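Local coordinates for protein NADP-dependent alcohol dehydrogenase (PDB 2OUI) that probably catalyses the NADP-dependent, reversible interconversion of alcohols with aldehydes or ketones as a tetrameric, zinc-binding medium-chain dehydrogenase, at residues M335-K338 with D343-K346. The protein carries 1 engineered substitution. Sequence-based numbering, arbitrary orientation.
Sequences MLMK and DLIK
With CG anti to the backbone N (chi1 175°), Leu344 points its side chain at helix 329-339, where bends at chi2 (-55°) and chi3 (-85°) of Met337 bring SD beside Leu344 CD2. The contact closes a helix-loop-strand connection: helix 329-339 runs through a short loop into strand 346-350, which pairs with strands 27-34 and 320-325 in the mixed sheet of the medium-chain alcohol dehydrogenase fold. Leu344 touches two consecutive helix residues. Its CD2 methyl sits 3.4 Å from Leu336 O, a close approach to a backbone carbonyl, and 4.0 Å from Met337 SD, while CD1 lies 4.2 Å from Leu336 CB. The side chains of Leu344 and Met337 cross at about a right angle. No hydrogen bond links the two segments; they meet through van der Waals contacts. His322 of strand 320-325 touches both leucines, and Thr38 and Thr41 of helix 38-46 touch Met337. Ile345 N hydrogen-bonds Thr321 OG1, and Leu344 O hydrogen-bonds Arg200 NH2. Lys346 starts away from the helix, but its aliphatic chain brings CD beside Met337 CE. Its NZ is hydrogen-bonded to Pro36 O and salt-bridged to Glu60, and the side chain comes, at its nearest, about 6 Å from the bound zinc ion. Met337 CE ends the contact, 4.2 Å from Lys346 CD and 4.2 Å from Ile345 O.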
loop_
_atom_site.group_PDB
_atom_site.type_symbol
_atom_site.label_atom_id
_atom_site.label_comp_id
_atom_site.label_asym_id
_atom_site.label_seq_id
_atom_site.Cartn_x
_atom_site.Cartn_y
_atom_site.Cartn_z
ATOM N N MET A 335 -18.263 26.682 -25.582
ATOM C CA MET A 335 -17.697 26.884 -26.934
ATOM C C MET A 335 -16.212 27.256 -26.943
ATOM O O MET A 335 -15.482 26.882 -27.872
ATOM C CB MET A 335 -18.510 27.900 -27.715
ATOM C CG MET A 335 -19.886 27.402 -28.133
ATOM S SD MET A 335 -19.863 25.765 -28.906
ATOM C CE MET A 335 -21.432 25.811 -29.752
ATOM N N LEU A 336 -15.766 27.962 -25.902
ATOM C CA LEU A 336 -14.339 28.237 -25.686
ATOM C C LEU A 336 -13.532 26.968 -25.498
ATOM O O LEU A 336 -12.408 26.884 -25.982
ATOM C CB LEU A 336 -14.119 29.132 -24.455
ATOM C CG LEU A 336 -14.338 30.649 -24.542
ATOM C CD1 LEU A 336 -14.146 31.269 -23.153
ATOM C CD2 LEU A 336 -13.379 31.265 -25.536
ATOM N N MET A 337 -14.091 25.992 -24.790
ATOM C CA MET A 337 -13.379 24.744 -24.513
ATOM C C MET A 337 -13.193 23.929 -25.782
ATOM O O MET A 337 -12.238 23.128 -25.891
ATOM C CB MET A 337 -14.105 23.892 -23.461
ATOM C CG MET A 337 -14.296 24.574 -22.121
ATOM S SD MET A 337 -12.767 25.190 -21.390
ATOM C CE MET A 337 -12.130 23.762 -20.538
ATOM N N LYS A 338 -14.124 24.127 -26.714
ATOM C CA LYS A 338 -14.102 23.470 -28.009
ATOM C C LYS A 338 -13.090 24.171 -28.919
ATOM O O LYS A 338 -12.242 23.519 -29.524
ATOM C CB LYS A 338 -15.490 23.503 -28.654
ATOM C CG LYS A 338 -15.588 22.652 -29.925
ATOM C CD LYS A 338 -16.689 23.147 -30.852
ATOM C CE LYS A 338 -16.910 22.190 -32.016
ATOM N NZ LYS A 338 -15.651 21.554 -32.475
ATOM N N ASP A 343 -5.403 32.273 -25.171
ATOM C CA ASP A 343 -5.804 32.942 -23.949
ATOM C C ASP A 343 -6.352 32.009 -22.847
ATOM O O ASP A 343 -6.404 32.392 -21.675
ATOM C CB ASP A 343 -6.957 33.879 -24.384
ATOM C CG ASP A 343 -7.085 35.127 -23.525
ATOM O OD1 ASP A 343 -6.985 35.038 -22.276
ATOM O OD2 ASP A 343 -7.319 36.210 -24.111
ATOM N N LEU A 344 -6.750 30.795 -23.231
ATOM C CA LEU A 344 -7.636 29.971 -22.411
ATOM C C LEU A 344 -6.917 29.016 -21.470
ATOM O O LEU A 344 -5.969 28.342 -21.863
ATOM C CB LEU A 344 -8.589 29.160 -23.311
ATOM C CG LEU A 344 -9.517 28.131 -22.626
ATOM C CD1 LEU A 344 -10.673 28.854 -21.998
ATOM C CD2 LEU A 344 -10.038 27.095 -23.598
ATOM N N ILE A 345 -7.389 28.986 -20.222
ATOM C CA ILE A 345 -7.186 27.843 -19.329
ATOM C C ILE A 345 -8.597 27.385 -18.920
ATOM O O ILE A 345 -9.087 26.376 -19.410
ATOM C CB ILE A 345 -6.287 28.179 -18.096
ATOM C CG1 ILE A 345 -4.896 28.646 -18.576
ATOM C CG2 ILE A 345 -6.203 26.956 -17.146
ATOM C CD1 ILE A 345 -3.968 29.141 -17.469
ATOM N N LYS A 346 -9.291 28.172 -18.097
ATOM C CA LYS A 346 -10.612 27.752 -17.630
ATOM C C LYS A 346 -11.550 28.964 -17.517
ATOM O O LYS A 346 -11.186 29.956 -16.907
ATOM C CB LYS A 346 -10.427 27.060 -16.274
ATOM C CG LYS A 346 -11.567 26.231 -15.805
ATOM C CD LYS A 346 -11.661 24.907 -16.524
ATOM C CE LYS A 346 -12.793 24.135 -15.878
ATOM N NZ LYS A 346 -13.008 22.798 -16.499
#